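PDB 1C1K: DNA helicase assembly protein from Enterobacteria phage T4, which loads the replicative helicase onto fork DNA protected by the single-stranded-DNA-binding protein, serving viral replication, recombination and repair. Local coordinates for residues Ala48-Gln51 against Asp55-Phe58; Gln60-Lys65 against Lys69-Ile74; Lys133-Tyr138 against Ser144-Lys149. All coordinates share one frame; numbering follows the deposited sequence.

Contact 1. Residues Ala48-Gln51 against Asp55-Phe58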
# COMPACT_ATOMS: atom_id res chain seq x y z
N ALA A 48 15.02 6.80 -24.42
CA ALA A 48 15.12 5.64 -25.29
C ALA A 48 14.16 4.55 -24.82
O ALA A 48 13.49 3.89 -25.63
CB ALA A 48 16.55 5.12 -25.31
N ALA A 49 14.09 4.35 -23.50
CA ALA A 49 13.21 3.33 -22.93
C ALA A 49 11.75 3.70 -23.18
O ALA A 49 10.94 2.84 -23.52
CB ALA A 49 13.47 3.19 -21.44
N TYR A 50 11.42 4.97 -23.00
CA TYR A 50 10.05 5.43 -23.21
C TYR A 50 9.66 5.24 -24.68
O TYR A 50 8.57 4.75 -24.98
CB TYR A 50 9.92 6.91 -22.82
CG TYR A 50 8.64 7.57 -23.32
CD1 TYR A 50 7.39 7.20 -22.80
CD2 TYR A 50 8.68 8.56 -24.30
CE1 TYR A 50 6.22 7.81 -23.26
CE2 TYR A 50 7.52 9.18 -24.76
CZ TYR A 50 6.29 8.80 -24.23
OH TYR A 50 5.14 9.42 -24.68
N GLN A 51 10.55 5.63 -25.59
CA GLN A 51 10.25 5.49 -27.01
C GLN A 51 10.08 4.04 -27.43
O GLN A 51 9.34 3.73 -28.36
CB GLN A 51 11.34 6.17 -27.85
CG GLN A 51 11.20 7.69 -27.88
CD GLN A 51 9.98 8.14 -28.67
OE1 GLN A 51 9.57 7.49 -29.63
NE2 GLN A 51 9.39 9.26 -28.26
N ASP A 55 3.06 0.94 -25.80
CA ASP A 55 1.80 1.42 -25.24
C ASP A 55 1.81 2.91 -24.87
O ASP A 55 1.15 3.31 -23.92
CB ASP A 55 1.46 0.60 -23.99
CG ASP A 55 2.50 0.75 -22.88
OD1 ASP A 55 3.57 1.36 -23.12
OD2 ASP A 55 2.25 0.27 -21.75
N LYS A 56 2.53 3.72 -25.62
CA LYS A 56 2.57 5.14 -25.30
C LYS A 56 1.19 5.80 -25.30
O LYS A 56 0.97 6.79 -24.60
CB LYS A 56 3.53 5.86 -26.25
CG LYS A 56 4.97 5.38 -26.05
CD LYS A 56 6.01 6.21 -26.84
CE LYS A 56 6.04 5.81 -28.30
NZ LYS A 56 6.64 4.47 -28.51
N TYR A 57 0.25 5.25 -26.06
CA TYR A 57 -1.11 5.78 -26.12
C TYR A 57 -1.79 5.73 -24.75
O TYR A 57 -2.63 6.58 -24.45
CB TYR A 57 -1.96 4.96 -27.12
CG TYR A 57 -2.33 3.59 -26.59
CD1 TYR A 57 -3.43 3.41 -25.74
CD2 TYR A 57 -1.54 2.48 -26.87
CE1 TYR A 57 -3.71 2.17 -25.18
CE2 TYR A 57 -1.81 1.23 -26.31
CZ TYR A 57 -2.89 1.09 -25.47
OH TYR A 57 -3.15 -0.14 -24.90
N PHE A 58 -1.45 4.74 -23.93
CA PHE A 58 -2.08 4.60 -22.62
C PHE A 58 -1.82 5.82 -21.77
O PHE A 58 -2.73 6.39 -21.15
CB PHE A 58 -1.55 3.34 -21.91
CG PHE A 58 -2.09 3.15 -20.51
CD1 PHE A 58 -3.39 2.68 -20.31
CD2 PHE A 58 -1.29 3.41 -19.40
CE1 PHE A 58 -3.88 2.47 -19.02
CE2 PHE A 58 -1.78 3.20 -18.11
CZ PHE A 58 -3.08 2.73 -17.92
O HOH W 1 2.49 9.12 -24.43
O HOH W 2 8.25 5.56 -31.04

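Contact 2. Residues Gln60-Lys65 against Lys69-Ile74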
# COMPACT_ATOMS: atom_id res chain seq x y z
N GLN A 60 -0.85 8.70 -22.87
CA GLN A 60 -1.43 9.86 -23.54
C GLN A 60 -2.90 10.01 -23.14
O GLN A 60 -3.34 11.09 -22.74
CB GLN A 60 -1.32 9.70 -25.06
CG GLN A 60 -2.12 10.74 -25.85
CD GLN A 60 -1.67 12.17 -25.59
OE1 GLN A 60 -2.49 13.09 -25.52
NE2 GLN A 60 -0.37 12.36 -25.45
N LYS A 61 -3.66 8.92 -23.22
CA LYS A 61 -5.08 9.00 -22.85
C LYS A 61 -5.27 9.45 -21.40
O LYS A 61 -6.12 10.31 -21.12
CB LYS A 61 -5.76 7.64 -23.07
CG LYS A 61 -5.99 7.28 -24.53
CD LYS A 61 -6.82 8.34 -25.24
CE LYS A 61 -8.28 8.25 -24.88
NZ LYS A 61 -9.12 9.05 -25.82
N LEU A 62 -4.49 8.90 -20.49
CA LEU A 62 -4.62 9.29 -19.09
C LEU A 62 -4.31 10.78 -18.91
O LEU A 62 -5.00 11.46 -18.15
CB LEU A 62 -3.68 8.46 -18.22
CG LEU A 62 -4.25 7.17 -17.63
CD1 LEU A 62 -4.81 6.30 -18.73
CD2 LEU A 62 -3.15 6.44 -16.87
N SER A 63 -3.30 11.27 -19.62
CA SER A 63 -2.90 12.68 -19.51
C SER A 63 -3.98 13.66 -19.95
O SER A 63 -4.06 14.78 -19.44
CB SER A 63 -1.64 12.93 -20.35
OG SER A 63 -1.96 13.17 -21.71
N GLU A 64 -4.81 13.25 -20.90
CA GLU A 64 -5.85 14.15 -21.40
C GLU A 64 -6.96 14.39 -20.40
O GLU A 64 -7.49 15.49 -20.30
CB GLU A 64 -6.46 13.58 -22.69
CG GLU A 64 -5.47 13.45 -23.83
CD GLU A 64 -6.00 12.64 -25.00
OE1 GLU A 64 -7.18 12.23 -24.98
OE2 GLU A 64 -5.23 12.40 -25.95
N LYS A 65 -7.27 13.35 -19.62
CA LYS A 65 -8.38 13.41 -18.69
C LYS A 65 -8.15 13.63 -17.20
O LYS A 65 -8.94 14.30 -16.54
CB LYS A 65 -9.21 12.14 -18.86
CG LYS A 65 -10.36 11.98 -17.89
CD LYS A 65 -11.19 10.76 -18.23
CE LYS A 65 -12.30 10.55 -17.21
NZ LYS A 65 -13.58 11.19 -17.64
N LYS A 69 -3.06 14.67 -9.21
CA LYS A 69 -3.45 13.94 -8.01
C LYS A 69 -4.19 12.65 -8.36
O LYS A 69 -3.97 11.60 -7.73
CB LYS A 69 -4.32 14.83 -7.11
CG LYS A 69 -5.63 15.28 -7.74
CD LYS A 69 -6.42 16.18 -6.80
CE LYS A 69 -7.89 16.22 -7.19
NZ LYS A 69 -8.65 17.23 -6.40
N GLU A 70 -5.06 12.71 -9.36
CA GLU A 70 -5.81 11.53 -9.78
C GLU A 70 -4.85 10.50 -10.42
O GLU A 70 -4.96 9.30 -10.17
CB GLU A 70 -6.90 11.93 -10.78
CG GLU A 70 -7.93 12.90 -10.19
CD GLU A 70 -8.93 13.42 -11.21
OE1 GLU A 70 -8.51 13.93 -12.28
OE2 GLU A 70 -10.15 13.32 -10.95
N LEU A 71 -3.92 10.99 -11.23
CA LEU A 71 -2.96 10.11 -11.88
C LEU A 71 -2.13 9.39 -10.82
O LEU A 71 -1.91 8.18 -10.90
CB LEU A 71 -2.04 10.92 -12.81
CG LEU A 71 -2.72 11.51 -14.05
CD1 LEU A 71 -1.85 12.62 -14.65
CD2 LEU A 71 -2.96 10.40 -15.08
N ALA A 72 -1.67 10.13 -9.81
CA ALA A 72 -0.88 9.54 -8.74
C ALA A 72 -1.66 8.42 -8.04
O ALA A 72 -1.13 7.34 -7.79
CB ALA A 72 -0.50 10.61 -7.73
N LEU A 73 -2.93 8.69 -7.74
CA LEU A 73 -3.79 7.72 -7.06
C LEU A 73 -4.02 6.48 -7.93
O LEU A 73 -4.05 5.36 -7.42
CB LEU A 73 -5.13 8.36 -6.70
CG LEU A 73 -5.08 9.38 -5.55
CD1 LEU A 73 -6.48 9.87 -5.23
CD2 LEU A 73 -4.46 8.74 -4.33
N ILE A 74 -4.20 6.69 -9.23
CA ILE A 74 -4.41 5.57 -10.15
C ILE A 74 -3.19 4.65 -10.07
O ILE A 74 -3.32 3.44 -9.92
CB ILE A 74 -4.56 6.07 -11.61
CG1 ILE A 74 -5.95 6.67 -11.83
CG2 ILE A 74 -4.34 4.92 -12.59
CD1 ILE A 74 -6.05 7.55 -13.08
O HOH W 3 -9.71 15.57 -14.18

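Contact 3. Residues Lys133-Tyr138 against Ser144-Lys149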
# COMPACT_ATOMS: atom_id res chain seq x y z
N LYS A 133 -1.34 -10.52 21.63
CA LYS A 133 -0.04 -10.22 21.05
C LYS A 133 0.51 -11.32 20.13
O LYS A 133 1.30 -11.05 19.23
CB LYS A 133 0.97 -9.91 22.16
CG LYS A 133 1.66 -11.14 22.74
CD LYS A 133 2.74 -10.74 23.75
CE LYS A 133 3.28 -11.95 24.50
NZ LYS A 133 4.50 -11.63 25.30
N GLU A 134 0.09 -12.56 20.37
CA GLU A 134 0.55 -13.69 19.56
C GLU A 134 0.17 -13.57 18.08
O GLU A 134 0.79 -14.19 17.21
CB GLU A 134 -0.01 -15.00 20.14
CG GLU A 134 0.71 -15.43 21.41
CD GLU A 134 -0.02 -16.51 22.19
OE1 GLU A 134 0.34 -16.72 23.37
OE2 GLU A 134 -0.93 -17.16 21.64
N ILE A 135 -0.85 -12.77 17.80
CA ILE A 135 -1.30 -12.56 16.43
C ILE A 135 -0.28 -11.76 15.63
O ILE A 135 -0.05 -12.03 14.45
CB ILE A 135 -2.64 -11.77 16.41
CG1 ILE A 135 -3.78 -12.64 16.95
CG2 ILE A 135 -2.93 -11.27 15.00
CD1 ILE A 135 -4.15 -13.80 16.05
N PHE A 136 0.35 -10.80 16.29
CA PHE A 136 1.29 -9.90 15.64
C PHE A 136 2.76 -10.26 15.67
O PHE A 136 3.55 -9.68 14.92
CB PHE A 136 1.09 -8.50 16.23
CG PHE A 136 -0.35 -8.08 16.29
CD1 PHE A 136 -1.12 -8.36 17.41
CD2 PHE A 136 -0.95 -7.46 15.20
CE1 PHE A 136 -2.47 -8.02 17.45
CE2 PHE A 136 -2.30 -7.12 15.23
CZ PHE A 136 -3.06 -7.40 16.36
N GLU A 137 3.14 -11.22 16.50
CA GLU A 137 4.54 -11.62 16.60
C GLU A 137 4.99 -12.62 15.55
O GLU A 137 4.29 -13.56 15.22
CB GLU A 137 4.82 -12.19 17.99
CG GLU A 137 4.69 -11.18 19.12
CD GLU A 137 5.84 -10.18 19.15
OE1 GLU A 137 5.61 -9.02 19.56
OE2 GLU A 137 6.97 -10.56 18.77
N TYR A 138 6.19 -12.40 15.02
CA TYR A 138 6.77 -13.29 14.03
C TYR A 138 6.98 -14.67 14.69
O TYR A 138 7.39 -14.75 15.86
CB TYR A 138 8.10 -12.71 13.55
CG TYR A 138 8.94 -13.65 12.72
CD1 TYR A 138 8.66 -13.84 11.36
CD2 TYR A 138 10.02 -14.34 13.27
CE1 TYR A 138 9.44 -14.68 10.57
CE2 TYR A 138 10.81 -15.19 12.50
CZ TYR A 138 10.52 -15.36 11.15
OH TYR A 138 11.30 -16.18 10.38
N SER A 144 6.55 -16.91 9.61
CA SER A 144 5.45 -16.00 9.32
C SER A 144 4.79 -15.54 10.62
O SER A 144 5.38 -15.64 11.69
CB SER A 144 4.43 -16.70 8.43
OG SER A 144 3.44 -15.81 7.94
N SER A 145 3.57 -15.04 10.50
CA SER A 145 2.79 -14.58 11.64
C SER A 145 1.33 -14.61 11.23
O SER A 145 1.02 -14.62 10.04
CB SER A 145 3.18 -13.16 12.05
OG SER A 145 2.91 -12.22 11.02
N TYR A 146 0.44 -14.62 12.21
CA TYR A 146 -0.98 -14.63 11.89
C TYR A 146 -1.34 -13.34 11.16
O TYR A 146 -2.07 -13.37 10.17
CB TYR A 146 -1.81 -14.76 13.16
CG TYR A 146 -1.91 -16.17 13.69
CD1 TYR A 146 -1.53 -16.47 15.00
CD2 TYR A 146 -2.42 -17.20 12.89
CE1 TYR A 146 -1.66 -17.77 15.50
CE2 TYR A 146 -2.55 -18.50 13.39
CZ TYR A 146 -2.17 -18.77 14.69
OH TYR A 146 -2.30 -20.04 15.19
N ILE A 147 -0.83 -12.21 11.64
CA ILE A 147 -1.17 -10.94 11.00
C ILE A 147 -0.72 -10.90 9.54
O ILE A 147 -1.43 -10.38 8.67
CB ILE A 147 -0.62 -9.72 11.80
CG1 ILE A 147 -1.37 -8.45 11.38
CG2 ILE A 147 0.89 -9.57 11.61
CD1 ILE A 147 -2.86 -8.47 11.72
N PHE A 148 0.46 -11.45 9.24
CA PHE A 148 0.91 -11.47 7.86
C PHE A 148 0.02 -12.41 7.05
O PHE A 148 -0.34 -12.11 5.91
CB PHE A 148 2.36 -11.96 7.76
CG PHE A 148 2.88 -12.07 6.35
CD1 PHE A 148 2.58 -11.09 5.40
CD2 PHE A 148 3.65 -13.16 5.96
CE1 PHE A 148 3.05 -11.20 4.09
CE2 PHE A 148 4.12 -13.27 4.65
CZ PHE A 148 3.82 -12.28 3.72
N LYS A 149 -0.35 -13.54 7.64
CA LYS A 149 -1.21 -14.51 6.96
C LYS A 149 -2.56 -13.89 6.62
O LYS A 149 -3.13 -14.18 5.57
CB LYS A 149 -1.42 -15.75 7.84
CG LYS A 149 -0.29 -16.76 7.79
CD LYS A 149 -0.53 -17.91 8.75
CE LYS A 149 0.70 -18.81 8.87
NZ LYS A 149 1.21 -19.25 7.55
O HOH W 4 1.76 -14.82 14.78

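Contact 1. Residues Ala48-Gln51 against Asp55-Phe58
Lys56 reaches back across the turn from the start of helix 56-65 to Tyr50 and Gln51 on helix 47-52, and nearly all of the contact runs through this one long side chain. Its apolar part comes first. Lys56 CD sits over one face of the Tyr50 phenol ring, 3.9 Å from the centroid and 20° off the ring normal, a CH-pi contact displaced toward the rim of the ring, with CZ the nearest ring atom. Lys56 CD also lies 3.5 Å from Tyr50 O, so the same methylene touches both the ring and the carbonyl of Tyr50. Tyr50 CG stands opposite its own backbone N (chi1 166°), which swings the ring out to where the lysine passes.

The charged end makes the direct hydrogen bond. The lysine chain is extended as far as CD, then bends at its last two torsions, bringing the ammonium to Gln51 O, with NZ 2.8 Å from that oxygen. The donor stands above the carbonyl plane, 42° out of it. Lys56 NZ has a second backbone acceptor in Arg53 O, so the ammonium ties together carbonyls at the end of helix 47-52 and in the turn.

Two waters complete the polar links. One joins Tyr50 OH, at 2.7 Å, to Lys56 O, lying in the ring plane at the edge; the other donates to Gln51 OE1 and accepts from Lys56 NZ.

This is a surface contact joining consecutive helices. Tyr50 also meets the ring of Tyr20 of helix 16-30, while Asp55 forms a salt bridge with Arg53 and a hydrogen bond with Ser91.

Contact 2. Residues Gln60-Lys65 against Lys69-Ile74
Two successive helices joined by a short turn bring Leu62 of helix 56-65 against Leu71 of helix 68-81. The direct apolar touch is narrow: Leu71 CD2 meets Leu62 CB at 3.8 Å and lies equally close, 3.8 Å, to Leu62 O. One methyl branch of Leu71 therefore rests against the root of Leu62 and its carbonyl, rather than interleaving with the end of its side chain. With CG opposite the carbonyl carbon (chi1 -69°), Leu71 brings that branch across the gap, although its CB sets out at a slant to the other helix.

Nearer the turn the link is polar and passes through water. A single water donates to both Lys65 O and Glu70 OE1, each at 2.8 Å, bridging the last turn of one helix to the first turn of the next. Glu70 OE1 also accepts from Lys67 N, which holds that oxygen close to the turn.

Within helix 56-65, Ser63 OG gives its proton to Gln60 O at 2.7 Å. Gln60 O thus takes two donors, the Ser63 hydroxyl and Glu64 N, both from its own helix.

Helix 16-30 packs against the apolar part of the pair: Val19 touches Leu62, Ser63 and Leu71, and Leu22 adds to Leu71. Helix 95-107 takes another side of helix 68-81, where Tyr99 meets Glu70, Leu73 and Ile74.

Contact 3. Residues Lys133-Tyr138 against Ser144-Lys149
Ile135 and Phe136 pack tightly against Tyr146 and Ile147 at the start of helix 146-152. Ile135 CD1 lies 3.8 Å from Tyr146 CB, the two side chains crossing at about a right angle, while its other branch, CG2, faces Ile147 and also rests over the centre of one face of the neighbouring Phe136 ring. Phe136 CE2 in turn meets Ile147 CD1 at 3.8 Å. CG1 of Ile147 is opposite its backbone N (chi1 -161°), which carries CD1 to the CE2 side of the Phe136 ring, the two side chains meeting at a slant. Between these side chains the backbones join directly: Ile147 N donates to Ile135 O at 2.9 Å, with an angle of 146° at the hydrogen, tying a first-turn amide of the helix to the incoming loop.

The Ser145 side chain caps the helix, OG accepting from Phe148 N at 3.1 Å; the same OG is also hydrogen-bonded to His174 NE2. Ser145 CB presses against Glu137 O at 3.4 Å.

Toward Glu134, Glu137 and Tyr138 the contact is looser. A water lies among Glu134 O, Glu137 O and Tyr146 N, accepting from that amide at 2.9 Å and linking the loop to the first turn of the helix. Beyond it, Tyr138 CA makes a CH...O contact to Ser144 O at 3.6 Å, and the tyrosine ring lies obliquely to that carbonyl.

Three helices pack on the apolar side: Ile120 of helix 109-126 touches both Ile135 and Ile147, Leu164 of helix 158-168 reaches Phe136 and Ile147, and so does Ile170 of helix 170-177.

In the fold
Contacts 1 and 2 follow one another along the chain and share helix 56-65: the first joins its beginning to helix 47-52, the second its end to helix 68-81. Three consecutive helices are thus linked in series within the N-terminal family region, the two centres about 15 Å apart. Contact 3 belongs to the C-terminal family region, across the centre of the chain, with its centre about 42 Å from that of contact 1 and about 37 Å from that of contact 2; about 21 Å separates the nearest atoms of contacts 2 and 3. This spacing fits the two-domain, alpha-helical fold. A bound iridium ion lies about 8 Å from the Glu134 side chain in contact 3.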